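Local coordinates for protein giardin subunit alpha-1 (Giardia intestinalis, PDB 4EVF) that is an annexin that binds calcium and, in its presence, phospholipids such as phosphatidylserine, and is involved in parasite attachment and cytoskeletal rearrangement, at residues Phe25-Tyr30 with Arg289-Val294; Gly61-Leu66 with Cys279-Met284; Leu234-Cys239 with His264-Tyr269. One frame throughout, in Å; residues are numbered along the deposited sequence.

Contact 1. Residues Phe25-Tyr30 with Arg289-Val294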
ATOM      1  N   PHE A  25      -0.177  11.375  16.318  1.00 17.88           N
ATOM      2  CA  PHE A  25      -1.191  12.383  16.033  1.00 22.93           C
ATOM      3  C   PHE A  25      -0.643  13.500  15.146  1.00 20.88           C
ATOM      4  O   PHE A  25      -1.310  13.945  14.203  1.00 24.11           O
ATOM      5  CB  PHE A  25      -1.786  12.986  17.307  1.00 23.85           C
ATOM      6  CG  PHE A  25      -2.755  14.101  17.027  1.00 27.07           C
ATOM      7  CD1 PHE A  25      -3.988  13.831  16.465  1.00 27.69           C
ATOM      8  CD2 PHE A  25      -2.415  15.422  17.286  1.00 28.72           C
ATOM      9  CE1 PHE A  25      -4.876  14.853  16.179  1.00 32.87           C
ATOM     10  CE2 PHE A  25      -3.296  16.447  17.008  1.00 26.72           C
ATOM     11  CZ  PHE A  25      -4.529  16.164  16.452  1.00 31.28           C
ATOM     12  N   ILE A  26       0.558  13.964  15.472  1.00 21.76           N
ATOM     13  CA  ILE A  26       1.210  14.997  14.671  1.00 20.57           C
ATOM     14  C   ILE A  26       1.476  14.477  13.267  1.00 20.01           C
ATOM     15  O   ILE A  26       1.232  15.169  12.282  1.00 20.86           O
ATOM     16  CB  ILE A  26       2.533  15.465  15.300  1.00 23.45           C
ATOM     17  CG1 ILE A  26       2.266  16.162  16.640  1.00 25.74           C
ATOM     18  CG2 ILE A  26       3.254  16.405  14.352  1.00 22.16           C
ATOM     19  CD1 ILE A  26       3.467  16.221  17.554  1.00 20.89           C
ATOM     20  N   ALA A  27       1.972  13.248  13.167  1.00 21.88           N
ATOM     21  CA  ALA A  27       2.238  12.680  11.855  1.00 21.54           C
ATOM     22  C   ALA A  27       0.950  12.607  11.040  1.00 23.16           C
ATOM     23  O   ALA A  27       0.969  12.811   9.828  1.00 20.78           O
ATOM     24  CB  ALA A  27       2.882  11.309  11.982  1.00 21.97           C
ATOM     25  N   SER A  28      -0.167  12.339  11.721  1.00 19.91           N
ATOM     26  CA  SER A  28      -1.453  12.100  11.062  1.00 19.18           C
ATOM     27  C   SER A  28      -2.035  13.381  10.467  1.00 22.61           C
ATOM     28  O   SER A  28      -2.901  13.344   9.596  1.00 22.93           O
ATOM     29  CB  SER A  28      -2.450  11.518  12.065  1.00 19.56           C
ATOM     30  OG  SER A  28      -3.043  12.535  12.858  1.00 22.24           O
ATOM     31  N   GLU A  29      -1.553  14.516  10.962  1.00 24.57           N
ATOM     32  CA  GLU A  29      -2.064  15.820  10.568  1.00 21.03           C
ATOM     33  C   GLU A  29      -1.541  16.287   9.209  1.00 24.25           C
ATOM     34  O   GLU A  29      -2.069  17.237   8.633  1.00 27.09           O
ATOM     35  CB  GLU A  29      -1.668  16.849  11.626  1.00 24.55           C
ATOM     36  CG  GLU A  29      -2.380  16.689  12.943  1.00 22.81           C
ATOM     37  CD  GLU A  29      -3.829  17.083  12.828  1.00 33.61           C
ATOM     38  OE1 GLU A  29      -4.655  16.224  12.454  1.00 33.71           O
ATOM     39  OE2 GLU A  29      -4.139  18.266  13.084  1.00 36.84           O
ATOM     40  N   TYR A  30      -0.504  15.617   8.711  1.00 24.41           N
ATOM     41  CA  TYR A  30       0.279  16.116   7.583  1.00 22.61           C
ATOM     42  C   TYR A  30       0.624  15.043   6.565  1.00 25.39           C
ATOM     43  O   TYR A  30       0.907  13.889   6.917  1.00 22.72           O
ATOM     44  CB  TYR A  30       1.578  16.736   8.091  1.00 21.27           C
ATOM     45  CG  TYR A  30       1.372  17.880   9.047  1.00 24.38           C
ATOM     46  CD1 TYR A  30       0.951  19.122   8.587  1.00 23.85           C
ATOM     47  CD2 TYR A  30       1.588  17.725  10.412  1.00 21.85           C
ATOM     48  CE1 TYR A  30       0.751  20.169   9.455  1.00 21.42           C
ATOM     49  CE2 TYR A  30       1.389  18.769  11.285  1.00 22.37           C
ATOM     50  CZ  TYR A  30       0.976  19.992  10.795  1.00 18.57           C
ATOM     51  OH  TYR A  30       0.779  21.045  11.651  1.00 22.90           O
ATOM     52  N   ARG A 289      -5.275   3.822  14.966  1.00 19.81           N
ATOM     53  CA  ARG A 289      -6.506   4.579  14.923  1.00 23.52           C
ATOM     54  C   ARG A 289      -6.242   6.092  14.770  1.00 22.77           C
ATOM     55  O   ARG A 289      -6.966   6.760  14.129  1.00 27.19           O
ATOM     56  CB  ARG A 289      -7.435   4.311  16.111  1.00 22.34           C
ATOM     57  CG  ARG A 289      -8.135   2.964  16.127  1.00 32.66           C
ATOM     58  CD  ARG A 289      -8.975   2.777  17.374  1.00 29.14           C
ATOM     59  NE  ARG A 289     -10.280   3.326  17.152  1.00 33.43           N
ATOM     60  CZ  ARG A 289     -11.316   3.206  17.957  1.00 33.06           C
ATOM     61  NH1 ARG A 289     -11.233   2.523  19.055  1.00 29.25           N
ATOM     62  NH2 ARG A 289     -12.449   3.750  17.630  1.00 36.13           N
ATOM     63  N   THR A 290      -5.201   6.601  15.371  1.00 22.82           N
ATOM     64  CA  THR A 290      -4.829   8.004  15.197  1.00 25.80           C
ATOM     65  C   THR A 290      -4.463   8.279  13.732  1.00 20.89           C
ATOM     66  O   THR A 290      -5.008   9.190  13.093  1.00 23.91           O
ATOM     67  CB  THR A 290      -3.646   8.390  16.101  1.00 24.83           C
ATOM     68  OG1 THR A 290      -3.969   8.110  17.469  1.00 28.25           O
ATOM     69  CG2 THR A 290      -3.324   9.873  15.956  1.00 25.51           C
ATOM     70  N   LEU A 291      -3.548   7.476  13.201  1.00 20.72           N
ATOM     71  CA  LEU A 291      -3.047   7.672  11.841  1.00 21.08           C
ATOM     72  C   LEU A 291      -4.125   7.521  10.775  1.00 24.24           C
ATOM     73  O   LEU A 291      -4.088   8.223   9.764  1.00 22.52           O
ATOM     74  CB  LEU A 291      -1.857   6.754  11.549  1.00 20.85           C
ATOM     75  CG  LEU A 291      -0.609   6.977  12.414  1.00 20.69           C
ATOM     76  CD1 LEU A 291       0.343   5.786  12.353  1.00 20.05           C
ATOM     77  CD2 LEU A 291       0.109   8.273  12.002  1.00 25.70           C
ATOM     78  N   TRP A 292      -5.087   6.622  11.003  1.00 20.68           N
ATOM     79  CA  TRP A 292      -6.138   6.356  10.023  1.00 19.32           C
ATOM     80  C   TRP A 292      -7.378   7.213  10.256  1.00 21.84           C
ATOM     81  O   TRP A 292      -8.337   7.154   9.494  1.00 24.19           O
ATOM     82  CB  TRP A 292      -6.482   4.863   9.963  1.00 19.81           C
ATOM     83  CG  TRP A 292      -5.419   4.079   9.282  1.00 18.36           C
ATOM     84  CD1 TRP A 292      -4.443   3.324   9.872  1.00 15.97           C
ATOM     85  CD2 TRP A 292      -5.187   4.008   7.871  1.00 19.05           C
ATOM     86  NE1 TRP A 292      -3.629   2.776   8.909  1.00 17.71           N
ATOM     87  CE2 TRP A 292      -4.071   3.170   7.673  1.00 16.26           C
ATOM     88  CE3 TRP A 292      -5.833   4.552   6.751  1.00 22.07           C
ATOM     89  CZ2 TRP A 292      -3.575   2.875   6.406  1.00 20.97           C
ATOM     90  CZ3 TRP A 292      -5.338   4.254   5.488  1.00 20.96           C
ATOM     91  CH2 TRP A 292      -4.218   3.425   5.328  1.00 22.06           C
ATOM     92  N   ARG A 293      -7.320   8.037  11.296  1.00 23.87           N
ATOM     93  CA  ARG A 293      -8.380   8.985  11.630  1.00 24.93           C
ATOM     94  C   ARG A 293      -9.701   8.296  11.942  1.00 28.70           C
ATOM     95  O   ARG A 293     -10.758   8.691  11.451  1.00 27.98           O
ATOM     96  CB  ARG A 293      -8.553  10.043  10.533  1.00 27.65           C
ATOM     97  CG  ARG A 293      -7.404  11.025  10.476  1.00 27.94           C
ATOM     98  CD  ARG A 293      -7.681  12.171   9.502  1.00 29.82           C
ATOM     99  NE  ARG A 293      -6.466  12.930   9.244  1.00 30.00           N
ATOM    100  CZ  ARG A 293      -6.342  13.837   8.279  1.00 30.01           C
ATOM    101  NH1 ARG A 293      -7.364  14.100   7.473  1.00 31.63           N
ATOM    102  NH2 ARG A 293      -5.191  14.478   8.111  1.00 27.39           N
ATOM    103  N   VAL A 294      -9.632   7.279  12.773  1.00 28.98           N
ATOM    104  CA  VAL A 294     -10.819   6.633  13.229  1.00 29.56           C
ATOM    105  C   VAL A 294     -10.743   6.385  14.753  1.00 29.77           C
ATOM    106  O   VAL A 294     -10.926   5.282  15.195  1.00 30.76           O
ATOM    107  CB  VAL A 294     -11.143   5.349  12.444  1.00 32.69           C
ATOM    108  CG1 VAL A 294     -11.337   5.694  11.001  1.00 39.73           C
ATOM    109  CG2 VAL A 294     -10.076   4.347  12.528  1.00 30.09           C
TER
HETATM  110  O   HOH W   1      -3.223  10.597   8.612  1.00 25.98           O
HETATM  111  O   HOH W   2      -5.255  13.861  11.914  1.00 27.95           O

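Contact 2. Residues Gly61-Leu66 with Cys279-Met284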
ATOM      1  N   GLY A  61       9.800  -2.161  18.437  1.00 37.57           N
ATOM      2  CA  GLY A  61       8.697  -2.944  17.960  1.00 32.48           C
ATOM      3  C   GLY A  61       8.183  -2.222  16.743  1.00 33.55           C
ATOM      4  O   GLY A  61       8.768  -1.225  16.319  1.00 30.89           O
ATOM      5  N   SER A  62       7.133  -2.749  16.148  1.00 31.64           N
ATOM      6  CA  SER A  62       6.583  -2.183  14.921  1.00 31.32           C
ATOM      7  C   SER A  62       6.089  -0.757  15.114  1.00 28.45           C
ATOM      8  O   SER A  62       5.993  -0.006  14.143  1.00 24.82           O
ATOM      9  CB  SER A  62       5.461  -3.065  14.366  1.00 31.98           C
ATOM     10  OG  SER A  62       5.976  -4.245  13.780  1.00 32.80           O
ATOM     11  N   GLU A  63       5.774  -0.399  16.361  1.00 26.17           N
ATOM     12  CA  GLU A  63       5.282   0.937  16.692  1.00 27.36           C
ATOM     13  C   GLU A  63       6.341   1.997  16.402  1.00 25.69           C
ATOM     14  O   GLU A  63       6.065   2.996  15.738  1.00 25.91           O
ATOM     15  CB  GLU A  63       4.870   1.033  18.167  1.00 32.84           C
ATOM     16  CG  GLU A  63       3.577   0.312  18.535  1.00 31.53           C
ATOM     17  CD  GLU A  63       3.799  -1.141  18.876  1.00 34.90           C
ATOM     18  OE1 GLU A  63       4.935  -1.617  18.661  1.00 35.85           O
ATOM     19  OE2 GLU A  63       2.845  -1.800  19.367  1.00 29.70           O
ATOM     20  N   GLU A  64       7.550   1.774  16.906  1.00 25.86           N
ATOM     21  CA  GLU A  64       8.630   2.729  16.694  1.00 31.41           C
ATOM     22  C   GLU A  64       9.002   2.773  15.213  1.00 25.43           C
ATOM     23  O   GLU A  64       9.155   3.845  14.637  1.00 22.97           O
ATOM     24  CB  GLU A  64       9.845   2.408  17.577  1.00 30.85           C
ATOM     25  CG  GLU A  64      11.010   1.773  16.846  1.00 39.59           C
ATOM     26  CD  GLU A  64      12.295   1.800  17.657  1.00 39.59           C
ATOM     27  OE1 GLU A  64      13.270   1.146  17.228  1.00 42.45           O
ATOM     28  OE2 GLU A  64      12.329   2.469  18.717  1.00 39.97           O
ATOM     29  N   SER A  65       9.109   1.603  14.594  1.00 23.77           N
ATOM     30  CA  SER A  65       9.461   1.519  13.177  1.00 26.06           C
ATOM     31  C   SER A  65       8.499   2.318  12.305  1.00 23.80           C
ATOM     32  O   SER A  65       8.935   3.065  11.421  1.00 24.76           O
ATOM     33  CB  SER A  65       9.508   0.059  12.716  1.00 26.99           C
ATOM     34  OG  SER A  65      10.598  -0.615  13.315  1.00 29.84           O
ATOM     35  N   LEU A  66       7.201   2.154  12.559  1.00 20.01           N
ATOM     36  CA  LEU A  66       6.156   2.899  11.865  1.00 22.27           C
ATOM     37  C   LEU A  66       6.317   4.412  12.023  1.00 21.20           C
ATOM     38  O   LEU A  66       6.236   5.169  11.041  1.00 17.96           O
ATOM     39  CB  LEU A  66       4.771   2.460  12.350  1.00 18.64           C
ATOM     40  CG  LEU A  66       3.564   3.306  11.910  1.00 19.70           C
ATOM     41  CD1 LEU A  66       3.533   3.503  10.402  1.00 20.30           C
ATOM     42  CD2 LEU A  66       2.231   2.703  12.378  1.00 19.77           C
ATOM     43  N   CYS A 279      -8.318  -6.141  17.181  1.00 21.98           N
ATOM     44  CA  CYS A 279      -7.305  -7.018  16.608  1.00 23.33           C
ATOM     45  C   CYS A 279      -5.867  -6.673  16.978  1.00 23.57           C
ATOM     46  O   CYS A 279      -4.990  -7.534  16.926  1.00 21.15           O
ATOM     47  CB  CYS A 279      -7.485  -7.077  15.086  1.00 24.79           C
ATOM     48  SG  CYS A 279      -9.150  -7.663  14.647  1.00 30.42           S
ATOM     49  N   PHE A 280      -5.636  -5.423  17.371  1.00 22.01           N
ATOM     50  CA  PHE A 280      -4.298  -4.958  17.737  1.00 22.82           C
ATOM     51  C   PHE A 280      -4.157  -4.657  19.238  1.00 23.48           C
ATOM     52  O   PHE A 280      -5.135  -4.330  19.901  1.00 21.94           O
ATOM     53  CB  PHE A 280      -3.921  -3.743  16.871  1.00 21.66           C
ATOM     54  CG  PHE A 280      -3.732  -4.098  15.428  1.00 22.47           C
ATOM     55  CD1 PHE A 280      -2.477  -4.434  14.947  1.00 23.68           C
ATOM     56  CD2 PHE A 280      -4.812  -4.150  14.570  1.00 23.86           C
ATOM     57  CE1 PHE A 280      -2.300  -4.798  13.626  1.00 18.67           C
ATOM     58  CE2 PHE A 280      -4.645  -4.515  13.244  1.00 21.53           C
ATOM     59  CZ  PHE A 280      -3.387  -4.842  12.775  1.00 21.51           C
ATOM     60  N   ASP A 281      -2.939  -4.778  19.766  1.00 28.89           N
ATOM     61  CA  ASP A 281      -2.718  -4.628  21.208  1.00 27.65           C
ATOM     62  C   ASP A 281      -2.823  -3.195  21.716  1.00 27.94           C
ATOM     63  O   ASP A 281      -3.019  -2.251  20.941  1.00 26.47           O
ATOM     64  CB  ASP A 281      -1.404  -5.284  21.674  1.00 24.07           C
ATOM     65  CG  ASP A 281      -0.159  -4.481  21.290  1.00 32.49           C
ATOM     66  OD1 ASP A 281      -0.235  -3.238  21.187  1.00 28.73           O
ATOM     67  OD2 ASP A 281       0.909  -5.105  21.092  1.00 31.94           O
ATOM     68  N   LYS A 282      -2.685  -3.059  23.034  1.00 26.88           N
ATOM     69  CA  LYS A 282      -2.912  -1.805  23.744  1.00 27.82           C
ATOM     70  C   LYS A 282      -2.050  -0.651  23.235  1.00 22.59           C
ATOM     71  O   LYS A 282      -2.490   0.496  23.231  1.00 26.39           O
ATOM     72  CB  LYS A 282      -2.649  -2.006  25.239  1.00 24.13           C
ATOM     73  CG  LYS A 282      -3.668  -1.333  26.121  1.00 33.11           C
ATOM     74  CD  LYS A 282      -3.552  -1.802  27.560  1.00 33.63           C
ATOM     75  CE  LYS A 282      -2.300  -1.275  28.228  1.00 28.51           C
ATOM     76  NZ  LYS A 282      -2.239  -1.744  29.643  1.00 26.40           N
ATOM     77  N   ARG A 283      -0.819  -0.968  22.849  1.00 24.07           N
ATOM     78  CA  ARG A 283       0.139   0.023  22.349  1.00 27.52           C
ATOM     79  C   ARG A 283      -0.122   0.377  20.878  1.00 28.72           C
ATOM     80  O   ARG A 283      -0.317   1.545  20.534  1.00 29.76           O
ATOM     81  CB  ARG A 283       1.571  -0.499  22.539  1.00 29.09           C
ATOM     82  CG  ARG A 283       2.673   0.477  22.139  1.00 32.99           C
ATOM     83  CD  ARG A 283       4.035  -0.194  22.216  1.00 39.68           C
ATOM     84  NE  ARG A 283       5.131   0.688  21.813  1.00 37.00           N
ATOM     85  CZ  ARG A 283       6.347   0.254  21.496  1.00 36.59           C
ATOM     86  NH1 ARG A 283       6.615  -1.043  21.524  1.00 38.26           N
ATOM     87  NH2 ARG A 283       7.294   1.113  21.140  1.00 41.31           N
ATOM     88  N   MET A 284      -0.141  -0.634  20.017  1.00 26.47           N
ATOM     89  CA  MET A 284      -0.263  -0.418  18.576  1.00 25.91           C
ATOM     90  C   MET A 284      -1.596   0.183  18.152  1.00 24.91           C
ATOM     91  O   MET A 284      -1.643   1.056  17.281  1.00 21.73           O
ATOM     92  CB  MET A 284      -0.055  -1.734  17.822  1.00 26.65           C
ATOM     93  CG  MET A 284      -0.336  -1.637  16.328  1.00 20.85           C
ATOM     94  SD  MET A 284       0.867  -0.578  15.466  1.00 26.79           S
ATOM     95  CE  MET A 284       2.346  -1.571  15.628  1.00 30.87           C
TER

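Contact 3. Residues Leu234-Cys239 with His264-Tyr269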
ATOM      1  N   LEU A 234      -6.732  -4.407   2.476  1.00 20.18           N
ATOM      2  CA  LEU A 234      -5.509  -4.843   3.112  1.00 18.63           C
ATOM      3  C   LEU A 234      -5.537  -4.527   4.612  1.00 18.70           C
ATOM      4  O   LEU A 234      -5.002  -5.277   5.412  1.00 18.76           O
ATOM      5  CB  LEU A 234      -4.293  -4.212   2.415  1.00 24.45           C
ATOM      6  CG  LEU A 234      -3.903  -4.672   0.995  1.00 27.74           C
ATOM      7  CD1 LEU A 234      -2.742  -3.892   0.362  1.00 22.21           C
ATOM      8  CD2 LEU A 234      -3.662  -6.174   0.909  1.00 18.91           C
ATOM      9  N   ILE A 235      -6.283  -3.622   5.093  1.00 16.60           N
ATOM     10  CA  ILE A 235      -6.394  -3.387   6.542  1.00 15.31           C
ATOM     11  C   ILE A 235      -7.290  -4.428   7.180  1.00 20.25           C
ATOM     12  O   ILE A 235      -6.998  -4.935   8.263  1.00 20.76           O
ATOM     13  CB  ILE A 235      -6.920  -1.976   6.843  1.00 18.31           C
ATOM     14  CG1 ILE A 235      -5.816  -0.956   6.560  1.00 17.21           C
ATOM     15  CG2 ILE A 235      -7.404  -1.851   8.283  1.00 17.08           C
ATOM     16  CD1 ILE A 235      -6.308   0.482   6.631  1.00 18.49           C
ATOM     17  N   ASN A 236      -8.366  -4.769   6.483  1.00 16.51           N
ATOM     18  CA  ASN A 236      -9.243  -5.833   6.944  1.00 24.11           C
ATOM     19  C   ASN A 236      -8.496  -7.187   7.028  1.00 21.55           C
ATOM     20  O   ASN A 236      -8.639  -7.925   8.007  1.00 22.03           O
ATOM     21  CB  ASN A 236     -10.486  -5.897   6.053  1.00 22.03           C
ATOM     22  CG  ASN A 236     -11.481  -6.939   6.514  1.00 26.80           C
ATOM     23  OD1 ASN A 236     -11.622  -7.990   5.885  1.00 23.45           O
ATOM     24  ND2 ASN A 236     -12.178  -6.654   7.615  1.00 23.40           N
ATOM     25  N   CYS A 237      -7.696  -7.493   6.007  1.00 21.36           N
ATOM     26  CA  CYS A 237      -6.841  -8.672   6.012  1.00 20.99           C
ATOM     27  C   CYS A 237      -5.945  -8.674   7.246  1.00 23.66           C
ATOM     28  O   CYS A 237      -5.857  -9.681   7.949  1.00 24.25           O
ATOM     29  CB  CYS A 237      -5.981  -8.754   4.742  1.00 20.87           C
ATOM     30  SG  CYS A 237      -6.875  -8.992   3.173  1.00 25.06           S
ATOM     31  N   ALA A 238      -5.282  -7.549   7.514  1.00 19.62           N
ATOM     32  CA  ALA A 238      -4.432  -7.443   8.696  1.00 20.20           C
ATOM     33  C   ALA A 238      -5.220  -7.679   9.980  1.00 23.24           C
ATOM     34  O   ALA A 238      -4.729  -8.314  10.915  1.00 25.08           O
ATOM     35  CB  ALA A 238      -3.727  -6.066   8.747  1.00 20.53           C
ATOM     36  N   CYS A 239      -6.434  -7.156  10.049  1.00 20.59           N
ATOM     37  CA  CYS A 239      -7.228  -7.377  11.251  1.00 25.34           C
ATOM     38  C   CYS A 239      -7.526  -8.867  11.392  1.00 28.73           C
ATOM     39  O   CYS A 239      -7.283  -9.470  12.449  1.00 26.56           O
ATOM     40  CB  CYS A 239      -8.514  -6.559  11.217  1.00 26.09           C
ATOM     41  SG  CYS A 239      -8.263  -4.781  11.500  1.00 28.29           S
ATOM     42  N   HIS A 264     -14.085   4.948   4.924  1.00 26.27           N
ATOM     43  CA  HIS A 264     -15.415   4.968   4.328  1.00 28.25           C
ATOM     44  C   HIS A 264     -15.635   3.730   3.472  1.00 28.66           C
ATOM     45  O   HIS A 264     -16.711   3.118   3.500  1.00 26.63           O
ATOM     46  CB  HIS A 264     -15.607   6.248   3.513  1.00 30.12           C
ATOM     47  CG  HIS A 264     -15.382   7.498   4.312  1.00 38.22           C
ATOM     48  ND1 HIS A 264     -16.296   7.967   5.234  1.00 42.03           N
ATOM     49  CD2 HIS A 264     -14.336   8.360   4.349  1.00 35.70           C
ATOM     50  CE1 HIS A 264     -15.827   9.068   5.796  1.00 41.39           C
ATOM     51  NE2 HIS A 264     -14.643   9.329   5.273  1.00 39.08           N
ATOM     52  N   ALA A 265     -14.603   3.349   2.730  1.00 25.21           N
ATOM     53  CA  ALA A 265     -14.666   2.152   1.907  1.00 24.89           C
ATOM     54  C   ALA A 265     -14.649   0.906   2.780  1.00 23.67           C
ATOM     55  O   ALA A 265     -15.008  -0.183   2.336  1.00 25.24           O
ATOM     56  CB  ALA A 265     -13.509   2.119   0.925  1.00 24.15           C
ATOM     57  N   TYR A 266     -14.212   1.074   4.021  1.00 23.23           N
ATOM     58  CA  TYR A 266     -14.112  -0.043   4.958  1.00 25.74           C
ATOM     59  C   TYR A 266     -15.487  -0.527   5.431  1.00 23.03           C
ATOM     60  O   TYR A 266     -15.621  -1.638   5.952  1.00 25.65           O
ATOM     61  CB  TYR A 266     -13.249   0.340   6.162  1.00 22.17           C
ATOM     62  CG  TYR A 266     -12.839  -0.853   6.992  1.00 25.34           C
ATOM     63  CD1 TYR A 266     -11.664  -1.545   6.710  1.00 24.54           C
ATOM     64  CD2 TYR A 266     -13.638  -1.308   8.036  1.00 24.01           C
ATOM     65  CE1 TYR A 266     -11.286  -2.649   7.452  1.00 24.30           C
ATOM     66  CE2 TYR A 266     -13.263  -2.416   8.789  1.00 23.92           C
ATOM     67  CZ  TYR A 266     -12.092  -3.080   8.487  1.00 19.54           C
ATOM     68  OH  TYR A 266     -11.700  -4.169   9.220  1.00 23.16           O
ATOM     69  N   LYS A 267     -16.501   0.308   5.244  1.00 27.92           N
ATOM     70  CA  LYS A 267     -17.848   0.010   5.734  1.00 28.87           C
ATOM     71  C   LYS A 267     -18.406  -1.311   5.212  1.00 29.25           C
ATOM     72  O   LYS A 267     -19.291  -1.904   5.836  1.00 32.87           O
ATOM     73  CB  LYS A 267     -18.805   1.161   5.423  1.00 32.59           C
ATOM     74  CG  LYS A 267     -18.444   2.439   6.147  1.00 36.06           C
ATOM     75  N   ILE A 268     -17.888  -1.783   4.082  1.00 27.70           N
ATOM     76  CA  ILE A 268     -18.307  -3.080   3.565  1.00 28.85           C
ATOM     77  C   ILE A 268     -17.802  -4.232   4.448  1.00 26.70           C
ATOM     78  O   ILE A 268     -18.322  -5.341   4.383  1.00 28.98           O
ATOM     79  CB  ILE A 268     -17.862  -3.306   2.102  1.00 25.57           C
ATOM     80  CG1 ILE A 268     -16.342  -3.361   2.002  1.00 27.56           C
ATOM     81  CG2 ILE A 268     -18.414  -2.212   1.199  1.00 34.08           C
ATOM     82  CD1 ILE A 268     -15.836  -3.515   0.594  1.00 30.68           C
ATOM     83  N   TYR A 269     -16.792  -3.971   5.268  1.00 24.89           N
ATOM     84  CA  TYR A 269     -16.272  -4.998   6.166  1.00 25.33           C
ATOM     85  C   TYR A 269     -16.780  -4.792   7.586  1.00 27.78           C
ATOM     86  O   TYR A 269     -17.067  -5.748   8.300  1.00 22.29           O
ATOM     87  CB  TYR A 269     -14.746  -5.016   6.145  1.00 25.32           C
ATOM     88  CG  TYR A 269     -14.182  -5.052   4.751  1.00 23.52           C
ATOM     89  CD1 TYR A 269     -13.539  -3.947   4.216  1.00 24.63           C
ATOM     90  CD2 TYR A 269     -14.315  -6.187   3.959  1.00 24.75           C
ATOM     91  CE1 TYR A 269     -13.032  -3.965   2.936  1.00 25.19           C
ATOM     92  CE2 TYR A 269     -13.806  -6.222   2.670  1.00 25.41           C
ATOM     93  CZ  TYR A 269     -13.156  -5.105   2.163  1.00 24.85           C
ATOM     94  OH  TYR A 269     -12.651  -5.120   0.883  1.00 19.85           O
TER

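Contact 1. Residues Phe25-Tyr30 with Arg289-Val294
With chi1 at -57°, Thr-290 swings CG2 trans to its own backbone N and points this methyl across at Phe-25, while Ser-28 (chi1 82°) tucks OG between its N and its carbonyl carbon, where it donates to Phe-25 O at 2.6 Å. These groups lie where two helix ends meet in the annexin fold: residues 25-30 lie at the end of helix 20-28 in the predicted first repeat, and residues 289-294 at the end of helix 284-292, mostly in the predicted fourth. Thr-290 CG2 rests 3.3 Å from Phe-25 CA and comes near the plane of the phenyl ring at its edge, touching both the backbone and the ring edge of Phe-25. The Thr-290 hydroxyl turns back along its own helix to Pro-286 O. Ser-28 points its CB toward the partner helix, 3.6 Å from Thr-290 O and also against Leu-291 CA; Leu-291 CD2 reaches Ala-27 CB at 4.1 Å, and the same side chain also touches Leu-66 and Leu-70 of helix 62-70. Arg-293 ends its helix in a Schellman motif, its phi positive at 61°, with Val-294 N bonded back to Arg-289 O at 3.0 Å and Arg-293 N to Thr-290 O. From this turn its extended chain runs to the other helix end. A water lies within bonding distance of both Ser-28 O and Leu-291 O, and a second donates to Ser-28 OG at 2.7 Å. Arg-293 NH2 donates to Ser-28 O at 3.0 Å, with that oxygen at the edge of the guanidinium and the nitrogen in the carbonyl plane.

Contact 2. Residues Gly61-Leu66 with Cys279-Met284
Asp-281 OD1, which faces Glu-63 OE2 across the contact at 3.9 Å, takes two backbone N-H groups: Met-284 N at 2.9 Å, nearly straight, and Arg-283 N in a weaker, bent bond. It thereby caps the turn that leads into helix 284-292. The nearby Arg-283 and the two N-H groups probably offset the closeness of the like charges. Glu-63, on the first turn of helix 62-70, bends at chi2 (87°) and brings OE1 over one face of the Arg-283 guanidinium, near its rim, with the two planes 11° apart. Glu-63 OE1 stands 3.4 Å from Arg-283 NH1, a salt bridge of charge alone, since no N-H points at the oxygen. The N-H groups of the arginine are used elsewhere, NH1 on Gly-60 O and NH2 on Glu-20. On its other flank Glu-63 meets Met-284, whose methyl CE touches Glu-63 CD at 3.6 Å and Ser-62 CB at 3.7 Å. The contact joins the first and fourth predicted annexin repeats. Around it, Glu-245 of helix 245-255 lies against Glu-63 and Met-284, Ile-287 of helix 284-292 touches Glu-63, and Leu-66 carries helix 62-70 on to Leu-288.

Contact 3. Residues Leu234-Cys239 with His264-Tyr269
Asn-236 is packed closely against two tyrosines, Tyr-266 at the edge of its amide and Tyr-269 over its face, whereas Ile-235 and Cys-239 on the flank meet Tyr-266 less intimately. Tyr-266 comes in from one direction: Asn-236 ND2 donates to Tyr-266 OH at 3.0 Å, almost straight (174°) and with the hydroxyl oxygen in the amide plane. Amide and ring are steeply inclined to each other, and Asn-236 CB settles 3.6 Å from Tyr-266 CE1. Tyr-269 takes the amide differently, nearly parallel to it (16° between the planes), with Asn-236 CB in a CH-pi contact 4.2 Å from the ring centroid. A chi1 of -177° carries the Asn-236 amide away from its backbone N and into this stack. Both segments belong to the predicted fourth annexin repeat, where helix 227-240 packs on the irregular, helix-like turn that follows helix 262-265; Tyr-269 N bonds back to Tyr-266 O within that turn. The hydroxyl of the buried Tyr-266 also hydrogen-bonds Asp-275 of helix 272-279, its stronger partner. On the looser flank, Ile-235 CG2 lies 4.0 Å from Tyr-266 CE1 and Cys-239 SG is 4.2 Å from Tyr-266 OH. Toward solvent, Tyr-269 is partly exposed, and the exposed Ile-268 lays CG1 over the centre of the ring face opposite Asn-236.

In the fold
From the N terminus the chain passes first through residues 25-30 and then 61-66, both in the predicted first annexin repeat; the partners of both segments in these contacts lie near the C terminus. Contact 1 closes the longest loop; contact 2 is nested inside it, and contact 3, a short closure within the predicted fourth repeat, is nested inside both. Contacts 1 and 2 thus bind the first repeat to the fourth at two places, their centres about 14 Å apart and Leu-291 CD1 packing 3.6 Å from Leu-66 CD2. Contact 3 stays inside the fourth repeat, yet joins the others: Ile-235 touches Trp-292, and Cys-239 meets Cys-279 and Phe-280.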